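Local coordinates for protein lombricine kinase (Urechis caupo, PDB 3JPZ) that catalyses the reversible transfer of a phosphoryl group between ATP and the guanidino compound lombricine, as a member of the phosphagen kinase family, at residues 100-105 against 332-337; 126-131 against 135-140; 224-229 against 234-239. One frame throughout, in Å; residues are numbered along the deposited sequence. Where two conformers were deposited one is given.

Overall arrangement
Contacts 1 and 3 are neighbours, their centres 12 Å apart, and Phe237 joins them: from helix 233-252 it packs on Ala100, Arg334 and Val337. The centre of contact 2 lies 32 Å from that of contact 1, across the centre of the chain, and 28 Å from that of contact 3; it borders the second subunit. Contact 1, partly buried, pairs a leucine-valine touch with two basic side chains and a bridging water, without direct hydrogen bonds between its segments. Contact 2 is mostly buried and turns on one glutamate oxygen that takes a backbone N-H. Contact 3, also partly buried, sets a helix against a strand of the large antiparallel sheet, with two direct hydrogen bonds, one to a helix carbonyl.

Contact 1: residues 100-105 against 332-337; sequences ASKLVG and SEREFV
The first turn of helix 333-355 offers Arg334 and Val337 to Lys102, the last residue of a short 3-10 turn (100-102), and Leu103, just after it, in the loop between helix 73-83 and strand 113-122. A capping box starts the helix: Ser332 OG accepts from Glu335 N at 3.2 Å, and Glu335 OE1 takes Ser332 N at 3.0 Å on its anti lone pair. Glu335 also lays its CG over the centre of one face of the Arg334 guanidinium.

The apolar half of the contact is Leu103 crossing Val337 at about a right angle, with Leu103 CD1 3.7 Å from Val337 CG1. Val337 reaches it with the methyl that stands anti to its backbone N (chi1 -179°), while the other leucine methyl, CD2, rests against the carbonyl oxygen and CG of Arg334. Phe237 of helix 233-252 packs on both Leu103 and Val337.

Alongside this apolar touch, the two basic chains also cross at about a right angle. Lys102 CB lies 3.9 Å from Arg334 CD, and farther out Lys102 CE comes obliquely to Arg334 NH2 at 3.7 Å. Bends at chi2 and chi3 turn the arginine chain so that its guanidinium ends beside the lysine. A water donates to Lys102 O at 2.7 Å and accepts from Arg334 NH1 at 3.0 Å, tying the 3-10 turn to the helix.

Lys102 NZ and Arg334 NH2 stand 3.9 Å apart, yet both chains converge on one carboxylate oxygen, Asp97 OD2, which forms salt bridges with Lys102 NZ and Arg334 NE. The shared carboxylate probably offsets the closeness of the two cations, and their charge would favour an ionised Asp97.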
# COMPACT_ATOMS: atom_id res chain seq x y z
N ALA A 100 32.17 -24.30 2.61
CA ALA A 100 33.18 -23.34 3.03
C ALA A 100 34.60 -23.87 2.87
O ALA A 100 35.50 -23.11 2.51
CB ALA A 100 32.93 -22.93 4.47
N SER A 101 34.80 -25.15 3.15
CA SER A 101 36.13 -25.75 3.04
C SER A 101 36.71 -25.60 1.63
O SER A 101 37.93 -25.68 1.44
CB SER A 101 36.10 -27.23 3.45
OG SER A 101 35.57 -28.05 2.42
N LYS A 102 35.85 -25.39 0.65
CA LYS A 102 36.27 -25.23 -0.75
C LYS A 102 36.86 -23.84 -1.02
O LYS A 102 37.35 -23.56 -2.11
CB LYS A 102 35.10 -25.48 -1.71
CG LYS A 102 34.65 -26.93 -1.79
CD LYS A 102 33.36 -27.08 -2.59
CE LYS A 102 33.61 -27.07 -4.10
NZ LYS A 102 32.45 -27.62 -4.87
N LEU A 103 36.80 -22.97 -0.02
CA LEU A 103 37.20 -21.58 -0.20
C LEU A 103 38.71 -21.41 -0.14
O LEU A 103 39.42 -22.14 0.54
CB LEU A 103 36.56 -20.70 0.88
CG LEU A 103 35.07 -20.44 0.73
CD1 LEU A 103 34.58 -19.57 1.87
CD2 LEU A 103 34.78 -19.77 -0.61
N VAL A 104 39.19 -20.40 -0.86
CA VAL A 104 40.61 -20.10 -0.91
C VAL A 104 40.83 -18.69 -0.40
O VAL A 104 40.30 -17.73 -0.96
CB VAL A 104 41.15 -20.20 -2.35
CG1 VAL A 104 42.63 -19.81 -2.41
CG2 VAL A 104 40.93 -21.61 -2.89
N GLY A 105 41.60 -18.56 0.69
CA GLY A 105 41.99 -17.26 1.21
C GLY A 105 40.88 -16.47 1.88
O GLY A 105 40.90 -15.23 1.90
N SER A 332 27.61 -20.38 -8.04
CA SER A 332 27.09 -20.97 -6.81
C SER A 332 27.38 -20.05 -5.62
O SER A 332 28.07 -19.05 -5.75
CB SER A 332 27.69 -22.35 -6.56
OG SER A 332 29.05 -22.23 -6.19
N GLU A 333 26.84 -20.41 -4.46
CA GLU A 333 27.01 -19.64 -3.24
C GLU A 333 28.48 -19.58 -2.86
O GLU A 333 29.01 -18.52 -2.53
CB GLU A 333 26.22 -20.26 -2.09
CG GLU A 333 24.72 -20.22 -2.27
CD GLU A 333 24.17 -21.41 -3.02
OE1 GLU A 333 24.98 -22.23 -3.49
OE2 GLU A 333 22.93 -21.52 -3.13
N ARG A 334 29.13 -20.73 -2.93
CA ARG A 334 30.55 -20.84 -2.63
C ARG A 334 31.34 -19.98 -3.62
O ARG A 334 32.26 -19.28 -3.22
CB ARG A 334 31.00 -22.30 -2.68
CG ARG A 334 32.44 -22.53 -2.27
CD ARG A 334 33.40 -22.37 -3.43
NE ARG A 334 33.06 -23.28 -4.51
CZ ARG A 334 33.74 -23.40 -5.65
NH1 ARG A 334 34.83 -22.68 -5.87
NH2 ARG A 334 33.33 -24.27 -6.56
N GLU A 335 30.97 -20.02 -4.89
CA GLU A 335 31.67 -19.24 -5.91
C GLU A 335 31.54 -17.74 -5.70
O GLU A 335 32.49 -16.99 -5.95
CB GLU A 335 31.19 -19.62 -7.31
CG GLU A 335 31.77 -20.94 -7.82
CD GLU A 335 31.32 -21.28 -9.23
OE1 GLU A 335 30.13 -21.06 -9.56
OE2 GLU A 335 32.15 -21.79 -10.01
N PHE A 336 30.37 -17.29 -5.27
CA PHE A 336 30.16 -15.87 -5.06
C PHE A 336 31.00 -15.36 -3.90
O PHE A 336 31.55 -14.25 -3.96
CB PHE A 336 28.69 -15.56 -4.80
CG PHE A 336 27.90 -15.33 -6.05
CD1 PHE A 336 26.79 -16.08 -6.34
CD2 PHE A 336 28.29 -14.34 -6.94
CE1 PHE A 336 26.06 -15.86 -7.49
CE2 PHE A 336 27.57 -14.11 -8.10
CZ PHE A 336 26.45 -14.87 -8.37
N VAL A 337 31.08 -16.16 -2.85
CA VAL A 337 31.96 -15.87 -1.73
C VAL A 337 33.41 -15.80 -2.21
O VAL A 337 34.18 -14.97 -1.73
CB VAL A 337 31.86 -16.93 -0.61
CG1 VAL A 337 32.77 -16.57 0.55
CG2 VAL A 337 30.43 -17.07 -0.13
O HOH W 1 36.49 -21.55 -3.69

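Contact 2: residues 126-131 against 135-140; sequences GLCYPP and RGERRE
Glu137 OE2 is gripped twice: Cys128 N donates to it at 3.0 Å, and a water donates to it at 2.6 Å. The hydrogen bond from Cys128 N is nearly straight, with an N-H...O angle of 166°, but the nitrogen comes from above the carboxylate, 57° out of its plane. The same water also donates to Gly126 O at 3.1 Å, so one oxygen of the helix holds the loop at two points, once directly and once through solvent.

Glu137 sends its chain straight across to the loop, extended beyond CG (chi2 -175°), and its carboxylate meets Cys128 with more than the hydrogen bond. Cys128 CB lies 3.5 Å from Glu137 OE2, and Cys128 SG sits close by, 3.6 Å from the same oxygen.

One turn on, Leu127 crosses Glu140 at about a right angle, its CD1 resting 3.9 Å from Glu140 CG. This is the aliphatic stem of Glu140 only; the carboxylate forms a salt bridge with Arg143. Pro130 approaches Arg138 more loosely. Its carbonyl oxygen lies near the plane of the guanidinium, at the edge, but Pro130 O is hydrogen-bonded to Arg196 and Arg138 is paired with Asp197.

The contact closes the short connection from strand 113-122 into helix 135-149, folding the loop back on the first turns of that helix. Cys128 O takes a bond from His221 and Arg138 O one from Asn217, both in the turn between strands 212-216 and 222-229, so the turn joining these two inner strands bonds to both segments. On the helix, Arg135 and Arg139 reach the N-terminal region of the second subunit, Arg135 through a salt bridge to Asp45 of that subunit.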
# COMPACT_ATOMS: atom_id res chain seq x y z
N GLY A 126 5.14 -24.89 -0.46
CA GLY A 126 3.76 -25.09 -0.08
C GLY A 126 3.06 -23.81 0.35
O GLY A 126 1.84 -23.81 0.53
N LEU A 127 3.81 -22.72 0.51
CA LEU A 127 3.26 -21.51 1.10
C LEU A 127 3.55 -20.26 0.27
O LEU A 127 4.67 -20.04 -0.19
CB LEU A 127 3.82 -21.31 2.50
CG LEU A 127 3.55 -22.48 3.45
CD1 LEU A 127 4.37 -22.33 4.71
CD2 LEU A 127 2.07 -22.55 3.79
N CYS A 128 2.52 -19.42 0.12
CA CYS A 128 2.65 -18.23 -0.71
C CYS A 128 3.65 -17.26 -0.13
O CYS A 128 3.75 -17.09 1.08
CB CYS A 128 1.28 -17.56 -0.87
SG CYS A 128 0.23 -18.39 -2.07
N TYR A 129 4.40 -16.61 -1.01
CA TYR A 129 5.21 -15.47 -0.65
C TYR A 129 4.36 -14.34 -0.05
O TYR A 129 3.15 -14.31 -0.22
CB TYR A 129 5.91 -14.94 -1.90
CG TYR A 129 6.89 -15.91 -2.51
CD1 TYR A 129 7.92 -16.47 -1.76
CD2 TYR A 129 6.81 -16.24 -3.86
CE1 TYR A 129 8.82 -17.34 -2.34
CE2 TYR A 129 7.70 -17.11 -4.43
CZ TYR A 129 8.71 -17.66 -3.67
OH TYR A 129 9.60 -18.51 -4.26
N PRO A 130 5.02 -13.39 0.62
CA PRO A 130 4.40 -12.22 1.25
C PRO A 130 3.39 -11.46 0.38
O PRO A 130 2.43 -10.93 0.92
CB PRO A 130 5.60 -11.32 1.55
CG PRO A 130 6.70 -12.30 1.83
CD PRO A 130 6.47 -13.45 0.89
N PRO A 131 3.59 -11.39 -0.94
CA PRO A 131 2.60 -10.63 -1.71
C PRO A 131 1.21 -11.26 -1.68
O PRO A 131 0.22 -10.52 -1.73
CB PRO A 131 3.17 -10.65 -3.14
CG PRO A 131 4.64 -10.90 -2.96
CD PRO A 131 4.71 -11.83 -1.78
N ARG A 135 -2.88 -14.42 6.25
CA ARG A 135 -2.42 -14.38 7.63
C ARG A 135 -2.13 -15.78 8.18
O ARG A 135 -1.22 -15.97 8.97
CB ARG A 135 -3.46 -13.71 8.52
CG ARG A 135 -3.35 -12.20 8.59
CD ARG A 135 -4.38 -11.65 9.55
NE ARG A 135 -5.72 -12.05 9.14
CZ ARG A 135 -6.48 -11.37 8.30
NH1 ARG A 135 -7.70 -11.81 7.99
NH2 ARG A 135 -6.03 -10.24 7.76
N GLY A 136 -2.93 -16.76 7.76
CA GLY A 136 -2.77 -18.12 8.23
C GLY A 136 -1.52 -18.77 7.65
O GLY A 136 -0.76 -19.42 8.35
N GLU A 137 -1.33 -18.58 6.35
CA GLU A 137 -0.15 -19.10 5.68
C GLU A 137 1.09 -18.53 6.33
O GLU A 137 2.05 -19.24 6.60
CB GLU A 137 -0.17 -18.70 4.20
CG GLU A 137 -0.99 -19.61 3.31
CD GLU A 137 -0.87 -19.21 1.85
OE1 GLU A 137 -1.34 -18.12 1.49
OE2 GLU A 137 -0.30 -20.00 1.06
N ARG A 138 1.06 -17.23 6.60
CA ARG A 138 2.22 -16.51 7.10
C ARG A 138 2.59 -16.98 8.49
O ARG A 138 3.76 -17.08 8.83
CB ARG A 138 1.92 -15.01 7.14
CG ARG A 138 3.15 -14.12 7.21
CD ARG A 138 2.76 -12.67 7.43
NE ARG A 138 2.19 -12.06 6.23
CZ ARG A 138 0.92 -11.70 6.09
NH1 ARG A 138 0.05 -11.85 7.08
NH2 ARG A 138 0.51 -11.17 4.95
N ARG A 139 1.57 -17.25 9.29
CA ARG A 139 1.77 -17.78 10.63
C ARG A 139 2.38 -19.17 10.54
O ARG A 139 3.13 -19.55 11.42
CB ARG A 139 0.46 -17.84 11.40
CG ARG A 139 -0.01 -16.50 11.94
CD ARG A 139 -1.51 -16.49 12.10
NE ARG A 139 -2.02 -15.18 12.51
CZ ARG A 139 -3.30 -14.93 12.75
NH1 ARG A 139 -4.20 -15.90 12.62
NH2 ARG A 139 -3.67 -13.71 13.13
N GLU A 140 2.03 -19.91 9.50
CA GLU A 140 2.58 -21.24 9.26
C GLU A 140 4.05 -21.16 8.85
O GLU A 140 4.85 -21.99 9.26
CB GLU A 140 1.77 -21.99 8.20
CG GLU A 140 2.33 -23.36 7.81
CD GLU A 140 2.30 -24.35 8.96
OE1 GLU A 140 1.77 -24.00 10.04
OE2 GLU A 140 2.81 -25.48 8.79
O HOH W 2 -0.73 -22.44 1.67

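Contact 3: residues 224-229 against 234-239; sequences VISMQK and KAVFER
Residues 224-229 of the strand and 234-239 of the helix run roughly antiparallel, the axes of these segments at 150° and 7.3 Å apart at closest approach. Backbones come nearest at Met227 and Val236, whose CA atoms are 5.7 Å from each other.

Ser226 and Gln228, alternate residues of the strand, point their side chains toward the helix. With OG anti to the backbone N (chi1 176°), Ser226 donates to Val236 O at 2.7 Å, in the carbonyl plane and on a lone pair. The helix carbonyl thus gains a partner from the sheet. Val236 sets its two methyls against successive parts of the strand: CG1 presses on Ser226 O at 3.3 Å, a snug fit, while CG2 lies 4.0 Å from Gln228 CG as the two chains slide past each other.

In the conformer given, Gln228 OE1 takes Arg239 NH1 at 3.0 Å, the oxygen lying at the guanidinium edge, in its plane. Arg239 NH2 also forms a salt bridge with Asp155, so two different nitrogens of the guanidinium are engaged. Gln228 NE2 meets only the methyl of Ala235 across the contact.

Met227 points away from the helix, packing on Arg117, an ADP-binding residue. A strand of the antiparallel sheet, covered on one face by helix 233-252 and bordering the nucleotide site on the other, is characteristic of the phosphagen kinase catalytic domain.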
# COMPACT_ATOMS: atom_id res chain seq x y z
N VAL A 224 18.25 -15.25 6.00
CA VAL A 224 19.31 -15.77 6.85
C VAL A 224 20.57 -14.94 6.68
O VAL A 224 21.06 -14.75 5.57
CB VAL A 224 19.61 -17.22 6.49
CG1 VAL A 224 20.85 -17.70 7.22
CG2 VAL A 224 18.41 -18.10 6.82
N ILE A 225 21.10 -14.42 7.78
CA ILE A 225 22.34 -13.67 7.72
C ILE A 225 23.36 -14.24 8.68
O ILE A 225 23.09 -14.36 9.87
CB ILE A 225 22.11 -12.19 8.05
CG1 ILE A 225 21.06 -11.59 7.09
CG2 ILE A 225 23.42 -11.42 7.92
CD1 ILE A 225 20.07 -10.71 7.76
N SER A 226 24.51 -14.62 8.15
CA SER A 226 25.66 -14.94 8.98
C SER A 226 26.65 -13.78 8.95
O SER A 226 26.86 -13.18 7.90
CB SER A 226 26.34 -16.22 8.48
OG SER A 226 27.50 -16.48 9.22
N MET A 227 27.24 -13.47 10.10
CA MET A 227 28.09 -12.30 10.23
C MET A 227 29.09 -12.41 11.39
O MET A 227 28.86 -13.11 12.38
CB MET A 227 27.22 -11.07 10.46
CG MET A 227 26.43 -11.13 11.76
SD MET A 227 25.30 -9.75 11.97
CE MET A 227 24.07 -10.12 10.72
N GLN A 228 30.21 -11.70 11.23
CA GLN A 228 31.24 -11.55 12.26
C GLN A 228 31.99 -10.26 12.01
O GLN A 228 32.14 -9.83 10.87
CB GLN A 228 32.27 -12.68 12.20
CG GLN A 228 31.79 -14.05 12.56
CD GLN A 228 32.91 -15.08 12.61
OE1 GLN A 228 32.72 -16.20 13.07
NE2 GLN A 228 34.10 -14.69 12.13
N LYS A 229 32.51 -9.66 13.07
CA LYS A 229 33.49 -8.59 12.90
C LYS A 229 34.76 -9.28 12.44
O LYS A 229 34.92 -10.47 12.66
CB LYS A 229 33.74 -7.88 14.22
CG LYS A 229 32.50 -7.58 15.05
CD LYS A 229 32.81 -7.68 16.54
CE LYS A 229 34.07 -6.89 16.91
NZ LYS A 229 34.69 -7.42 18.16
N LYS A 234 35.39 -16.94 5.54
CA LYS A 234 35.28 -18.38 5.41
C LYS A 234 34.52 -18.94 6.60
O LYS A 234 33.68 -19.81 6.45
CB LYS A 234 36.67 -19.02 5.30
CG LYS A 234 36.67 -20.54 5.46
CD LYS A 234 38.04 -21.14 5.14
CE LYS A 234 38.08 -22.64 5.43
NZ LYS A 234 39.35 -23.27 4.98
N ALA A 235 34.83 -18.43 7.79
CA ALA A 235 34.12 -18.82 8.99
C ALA A 235 32.66 -18.40 8.88
O ALA A 235 31.77 -19.12 9.30
CB ALA A 235 34.77 -18.18 10.21
N VAL A 236 32.43 -17.23 8.28
CA VAL A 236 31.08 -16.70 8.13
C VAL A 236 30.25 -17.56 7.19
O VAL A 236 29.06 -17.79 7.41
CB VAL A 236 31.09 -15.26 7.56
CG1 VAL A 236 29.68 -14.82 7.21
CG2 VAL A 236 31.71 -14.32 8.56
N PHE A 237 30.90 -18.05 6.14
CA PHE A 237 30.25 -18.91 5.16
C PHE A 237 30.01 -20.28 5.79
O PHE A 237 29.00 -20.93 5.52
CB PHE A 237 31.13 -19.03 3.92
CG PHE A 237 30.48 -19.78 2.78
CD1 PHE A 237 29.21 -19.44 2.34
CD2 PHE A 237 31.16 -20.80 2.13
CE1 PHE A 237 28.63 -20.11 1.28
CE2 PHE A 237 30.58 -21.48 1.08
CZ PHE A 237 29.32 -21.14 0.65
N GLU A 238 30.95 -20.72 6.62
CA GLU A 238 30.87 -22.05 7.23
C GLU A 238 29.64 -22.15 8.11
O GLU A 238 28.93 -23.16 8.09
CB GLU A 238 32.12 -22.34 8.07
CG GLU A 238 32.20 -23.79 8.58
CD GLU A 238 31.27 -24.09 9.76
OE1 GLU A 238 30.96 -23.16 10.56
OE2 GLU A 238 30.87 -25.27 9.91
N ARG A 239 29.42 -21.11 8.89
CA ARG A 239 28.26 -21.04 9.77
C ARG A 239 27.01 -20.87 8.92
O ARG A 239 25.98 -21.47 9.18
CB ARG A 239 28.42 -19.86 10.74
CG ARG A 239 27.16 -19.48 11.51
CD ARG A 239 27.48 -18.50 12.63
NE ARG A 239 28.35 -19.09 13.64
CZ ARG A 239 29.63 -18.79 13.81
NH1 ARG A 239 30.22 -17.88 13.03
NH2 ARG A 239 30.33 -19.40 14.76